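Local coordinates for protein superoxide dismutase (Methanothermobacter thermautotrophicus, PDB 1MA1) that catalyses the dismutation of superoxide radicals to hydrogen peroxide and dioxygen, using one iron ion bound in each subunit of a homotetramer, at residues 16-21 / 32-37; 36-41 / 83-88. All coordinates share one frame; numbering follows the deposited sequence.

How the contacts relate
Both contacts draw on helix 27-57 of the alpha-hairpin domain, and their centres lie about 8 Å apart. Contact 1 (16-21 with 32-37) ties the loop before that helix to its first turns; contact 2 (36-41 with 83-88) joins the next turn to the end of helix 64-86. They share Lys36 and His37, and a probable backbone hydrogen bond from His38 N to His33 O, 3.1 Å, runs along the helix between them. Between the contacts, Tyr16 OH is hydrogen-bonded to Trp85 O at 3.0 Å, and His33 CG packs 3.5 Å from Trp85 CH2. The iron is held by His33 of contact 1, while the Trp85 side chain of contact 2 comes within about 6 Å of it.

Contact 1 of 2, residues 16-21 / 32-37; sequences YPYDAL and IHHQKH. With FE (Fe (III) ion), chain G.
Tyr18 reaches across from the loop to place its hydroxyl between His34 and Gln35, and two hydrogen bonds meet on that one oxygen. Tyr18 OH and His34 ND1 are 2.7 Å apart, and each lies at the edge of the other's ring, near its plane; either atom could be the donor. Gln35 NE2 gives its N-H to Tyr18 OH at 2.6 Å with an angle of 156°, the oxygen tilted slightly from the amide plane. Tyrosine suits the place because its long rigid side chain carries a hydroxyl far from the loop; with the imidazole of His34 it bridges the 9.2 Å between Tyr18 CA and His34 CA. Neighbouring residues of the helix grip it by different torsions: in His34, CG stands anti to the backbone N (chi1 -178°), whereas in Gln35 it lies beside that N (chi1 -54°) and the chain runs extended to its amide.

Between the two segments the packing is slight: the tyrosine and imidazole rings meet obliquely, with CE1 of Tyr18 4.0 Å from His34 CB, and the Gln35 amide stands almost perpendicular to the phenol ring. Tyr18 also packs on Arg27 and Thr31, and His34 on Leu11 and Leu14. The other imidazole nitrogen of His34 bonds to the carbonyl of Pro12, so both nitrogens of this buried ring have polar partners and its rotation is fixed. Tyr18 is itself the second residue of a type I turn, Pro17 to Ala20, closed by Ala20 N bonded to Pro17 O.

One residue before His34, His33 binds the iron through NE2 at 2.1 Å. His81, Asp167 and His171, with a water 1.9 Å from the metal, complete the three-histidine, one-aspartate site with bound solvent characteristic of iron and manganese superoxide dismutases.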
# COMPACT_ATOMS: atom_id res chain seq x y z
N TYR A 16 12.72 -16.70 -26.96
CA TYR A 16 12.23 -16.55 -28.33
C TYR A 16 12.53 -15.15 -28.84
O TYR A 16 12.76 -14.23 -28.06
CB TYR A 16 10.71 -16.83 -28.40
CG TYR A 16 9.89 -16.18 -27.30
CD1 TYR A 16 9.88 -14.80 -27.13
CD2 TYR A 16 9.18 -16.96 -26.41
CE1 TYR A 16 9.18 -14.22 -26.07
CE2 TYR A 16 8.48 -16.40 -25.35
CZ TYR A 16 8.48 -15.04 -25.18
OH TYR A 16 7.82 -14.50 -24.10
N PRO A 17 12.54 -14.97 -30.17
CA PRO A 17 12.85 -13.67 -30.77
C PRO A 17 11.78 -12.62 -30.51
O PRO A 17 10.62 -12.96 -30.28
CB PRO A 17 13.00 -13.99 -32.26
CG PRO A 17 12.12 -15.16 -32.45
CD PRO A 17 12.37 -16.00 -31.22
N TYR A 18 12.19 -11.35 -30.55
CA TYR A 18 11.34 -10.25 -30.15
C TYR A 18 10.07 -10.12 -30.98
O TYR A 18 9.16 -9.37 -30.63
CB TYR A 18 12.13 -8.92 -30.19
CG TYR A 18 13.10 -8.74 -29.04
CD1 TYR A 18 12.66 -8.76 -27.72
CD2 TYR A 18 14.47 -8.59 -29.27
CE1 TYR A 18 13.57 -8.65 -26.65
CE2 TYR A 18 15.38 -8.48 -28.21
CZ TYR A 18 14.92 -8.52 -26.89
OH TYR A 18 15.82 -8.46 -25.84
N ASP A 19 10.00 -10.84 -32.09
CA ASP A 19 8.80 -10.76 -32.91
C ASP A 19 8.04 -12.08 -32.81
O ASP A 19 7.12 -12.32 -33.58
CB ASP A 19 9.17 -10.46 -34.37
CG ASP A 19 9.88 -11.63 -35.07
OD1 ASP A 19 10.42 -12.54 -34.38
OD2 ASP A 19 9.90 -11.63 -36.33
N ALA A 20 8.44 -12.91 -31.86
CA ALA A 20 7.83 -14.24 -31.73
C ALA A 20 6.34 -14.18 -31.33
O ALA A 20 5.62 -15.16 -31.48
CB ALA A 20 8.63 -15.10 -30.72
N LEU A 21 5.90 -13.03 -30.83
CA LEU A 21 4.62 -12.96 -30.15
C LEU A 21 3.62 -12.09 -30.91
O LEU A 21 2.50 -11.87 -30.46
CB LEU A 21 4.80 -12.40 -28.74
CG LEU A 21 5.78 -13.11 -27.81
CD1 LEU A 21 5.66 -12.47 -26.43
CD2 LEU A 21 5.48 -14.60 -27.77
N ILE A 32 11.13 -3.16 -25.83
CA ILE A 32 11.33 -2.15 -24.82
C ILE A 32 10.89 -2.60 -23.40
O ILE A 32 11.55 -2.22 -22.41
CB ILE A 32 10.66 -0.81 -25.26
CG1 ILE A 32 10.54 0.14 -24.08
CG2 ILE A 32 9.33 -1.07 -25.91
CD1 ILE A 32 9.95 1.50 -24.44
N HIS A 33 9.83 -3.41 -23.29
CA HIS A 33 9.44 -4.01 -22.01
C HIS A 33 10.64 -4.77 -21.45
O HIS A 33 10.99 -4.62 -20.27
CB HIS A 33 8.26 -4.99 -22.19
CG HIS A 33 7.57 -5.40 -20.93
ND1 HIS A 33 6.34 -6.02 -20.94
CD2 HIS A 33 7.89 -5.27 -19.61
CE1 HIS A 33 5.94 -6.25 -19.70
NE2 HIS A 33 6.86 -5.81 -18.87
N HIS A 34 11.26 -5.58 -22.30
CA HIS A 34 12.35 -6.44 -21.88
C HIS A 34 13.60 -5.63 -21.58
O HIS A 34 14.23 -5.82 -20.54
CB HIS A 34 12.67 -7.46 -22.96
CG HIS A 34 13.75 -8.42 -22.59
ND1 HIS A 34 14.88 -8.63 -23.36
CD2 HIS A 34 13.88 -9.24 -21.51
CE1 HIS A 34 15.65 -9.52 -22.78
NE2 HIS A 34 15.07 -9.91 -21.66
N GLN A 35 13.96 -4.73 -22.49
CA GLN A 35 15.31 -4.20 -22.48
C GLN A 35 15.43 -2.94 -21.67
O GLN A 35 16.52 -2.59 -21.24
CB GLN A 35 15.79 -3.90 -23.90
CG GLN A 35 15.66 -5.07 -24.81
CD GLN A 35 16.69 -5.04 -25.90
OE1 GLN A 35 17.09 -3.97 -26.36
NE2 GLN A 35 17.14 -6.23 -26.32
N LYS A 36 14.30 -2.26 -21.48
CA LYS A 36 14.28 -1.07 -20.65
C LYS A 36 13.78 -1.33 -19.23
O LYS A 36 14.49 -1.07 -18.25
CB LYS A 36 13.42 0.01 -21.30
CG LYS A 36 13.95 0.45 -22.63
CD LYS A 36 15.37 0.93 -22.50
CE LYS A 36 15.97 1.24 -23.86
NZ LYS A 36 17.34 1.82 -23.76
N HIS A 37 12.58 -1.87 -19.11
CA HIS A 37 11.95 -2.00 -17.80
C HIS A 37 12.52 -3.18 -17.02
O HIS A 37 13.00 -3.02 -15.90
CB HIS A 37 10.43 -2.12 -17.94
CG HIS A 37 9.79 -0.91 -18.54
ND1 HIS A 37 9.71 0.29 -17.86
CD2 HIS A 37 9.30 -0.67 -19.78
CE1 HIS A 37 9.20 1.22 -18.66
NE2 HIS A 37 8.94 0.65 -19.83
FE FE G . 6.51 -4.94 -16.97
O HOH W 1 6.25 -4.48 -15.13

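Contact 2 of 2, residues 36-41 / 83-88; sequences KHHQAY and FFWGNM
His38 and Trp85 meet rim to rim between the two helices, the one close touch of this contact. The indole nitrogen Trp85 NE1 lies 2.8 Å from His38 ND1. The imidazole sits at the indole edge, near its plane, yet the two rings are turned 42° from each other and neither covers the other's face. With CG anti to the backbone N (chi1 -168°), the imidazole of His38 is carried out from helix 27-57 to the rim of the indole; a flat ring with a nitrogen at its edge fits this narrow meeting.

The backbones stand well apart even here, His38 CA and Trp85 CA, the nearest CA pair, being 10.5 Å apart; only the two side chains bridge the distance. On the outer side of helix 27-57, Lys36 and Ala40 turn to the exposed surface, and Lys36 packs on Asn179 of the second subunit. An alanine in place of His38 would probably leave Trp85 NE1 without its close nitrogen neighbour and open a gap beside the indole.

Trp85 meets the iron ligand His33 edge-to-face, and His38 neighbours the ligand His81, an aromatic second shell round the metal within the helical hairpin of the iron/manganese superoxide dismutase fold.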
# COMPACT_ATOMS: atom_id res chain seq x y z
N LYS A 36 14.30 -2.26 -21.48
CA LYS A 36 14.28 -1.07 -20.65
C LYS A 36 13.78 -1.33 -19.23
O LYS A 36 14.49 -1.07 -18.25
CB LYS A 36 13.42 0.01 -21.30
CG LYS A 36 13.95 0.45 -22.63
CD LYS A 36 15.37 0.93 -22.50
CE LYS A 36 15.97 1.24 -23.86
NZ LYS A 36 17.34 1.82 -23.76
N HIS A 37 12.58 -1.87 -19.11
CA HIS A 37 11.95 -2.00 -17.80
C HIS A 37 12.52 -3.18 -17.02
O HIS A 37 13.00 -3.02 -15.90
CB HIS A 37 10.43 -2.12 -17.94
CG HIS A 37 9.79 -0.91 -18.54
ND1 HIS A 37 9.71 0.29 -17.86
CD2 HIS A 37 9.30 -0.67 -19.78
CE1 HIS A 37 9.20 1.22 -18.66
NE2 HIS A 37 8.94 0.65 -19.83
N HIS A 38 12.48 -4.37 -17.61
CA HIS A 38 12.96 -5.53 -16.92
C HIS A 38 14.39 -5.24 -16.50
O HIS A 38 14.80 -5.55 -15.38
CB HIS A 38 12.90 -6.77 -17.82
CG HIS A 38 13.12 -8.06 -17.08
ND1 HIS A 38 13.04 -9.30 -17.70
CD2 HIS A 38 13.40 -8.32 -15.78
CE1 HIS A 38 13.24 -10.25 -16.81
NE2 HIS A 38 13.46 -9.68 -15.63
N GLN A 39 15.15 -4.62 -17.40
CA GLN A 39 16.54 -4.23 -17.11
C GLN A 39 16.61 -3.30 -15.90
O GLN A 39 17.49 -3.42 -15.06
CB GLN A 39 17.15 -3.55 -18.32
CG GLN A 39 18.58 -3.17 -18.13
CD GLN A 39 19.49 -4.37 -18.00
OE1 GLN A 39 19.57 -5.20 -18.89
NE2 GLN A 39 20.19 -4.46 -16.86
N ALA A 40 15.66 -2.37 -15.81
CA ALA A 40 15.66 -1.41 -14.72
C ALA A 40 15.53 -2.11 -13.35
O ALA A 40 16.11 -1.65 -12.35
CB ALA A 40 14.52 -0.39 -14.93
N TYR A 41 14.78 -3.21 -13.31
CA TYR A 41 14.64 -3.96 -12.06
C TYR A 41 15.90 -4.74 -11.70
O TYR A 41 16.28 -4.78 -10.54
CB TYR A 41 13.41 -4.89 -12.10
CG TYR A 41 12.16 -4.13 -12.43
CD1 TYR A 41 11.84 -2.95 -11.75
CD2 TYR A 41 11.35 -4.51 -13.50
CE1 TYR A 41 10.77 -2.17 -12.14
CE2 TYR A 41 10.27 -3.71 -13.90
CZ TYR A 41 10.00 -2.55 -13.22
OH TYR A 41 8.99 -1.71 -13.64
N PHE A 83 9.04 -14.98 -14.86
CA PHE A 83 7.99 -15.96 -15.10
C PHE A 83 7.06 -15.55 -16.24
O PHE A 83 6.49 -16.40 -16.91
CB PHE A 83 7.14 -16.18 -13.83
CG PHE A 83 7.82 -17.03 -12.78
CD1 PHE A 83 8.90 -16.54 -12.05
CD2 PHE A 83 7.38 -18.32 -12.53
CE1 PHE A 83 9.53 -17.33 -11.09
CE2 PHE A 83 8.01 -19.12 -11.57
CZ PHE A 83 9.09 -18.62 -10.86
N PHE A 84 6.92 -14.24 -16.45
CA PHE A 84 6.03 -13.71 -17.48
C PHE A 84 6.52 -14.15 -18.85
O PHE A 84 5.77 -14.76 -19.61
CB PHE A 84 5.99 -12.18 -17.40
CG PHE A 84 5.06 -11.54 -18.40
CD1 PHE A 84 3.73 -11.93 -18.48
CD2 PHE A 84 5.50 -10.52 -19.23
CE1 PHE A 84 2.85 -11.31 -19.38
CE2 PHE A 84 4.64 -9.89 -20.12
CZ PHE A 84 3.30 -10.29 -20.20
N TRP A 85 7.78 -13.86 -19.17
CA TRP A 85 8.36 -14.26 -20.44
C TRP A 85 8.19 -15.76 -20.61
O TRP A 85 7.92 -16.27 -21.71
CB TRP A 85 9.84 -13.90 -20.49
CG TRP A 85 10.16 -12.48 -20.19
CD1 TRP A 85 11.19 -12.03 -19.42
CD2 TRP A 85 9.46 -11.32 -20.65
NE1 TRP A 85 11.18 -10.65 -19.37
CE2 TRP A 85 10.13 -10.19 -20.11
CE3 TRP A 85 8.34 -11.12 -21.46
CZ2 TRP A 85 9.71 -8.89 -20.36
CZ3 TRP A 85 7.92 -9.82 -21.71
CH2 TRP A 85 8.60 -8.72 -21.16
N GLY A 86 8.35 -16.47 -19.51
CA GLY A 86 8.40 -17.91 -19.58
C GLY A 86 7.06 -18.57 -19.86
O GLY A 86 7.03 -19.67 -20.43
N ASN A 87 5.95 -17.92 -19.46
CA ASN A 87 4.65 -18.50 -19.74
C ASN A 87 3.95 -17.79 -20.90
O ASN A 87 2.72 -17.74 -20.96
CB ASN A 87 3.77 -18.58 -18.47
CG ASN A 87 3.46 -17.21 -17.81
OD1 ASN A 87 3.53 -17.09 -16.58
ND2 ASN A 87 3.07 -16.21 -18.61
N MET A 88 4.76 -17.28 -21.83
CA MET A 88 4.29 -16.96 -23.18
C MET A 88 5.12 -17.67 -24.25
O MET A 88 6.24 -18.10 -23.99
CB MET A 88 4.32 -15.45 -23.44
CG MET A 88 3.46 -14.62 -22.50
SD MET A 88 3.38 -12.85 -22.95
CE MET A 88 4.92 -12.27 -22.31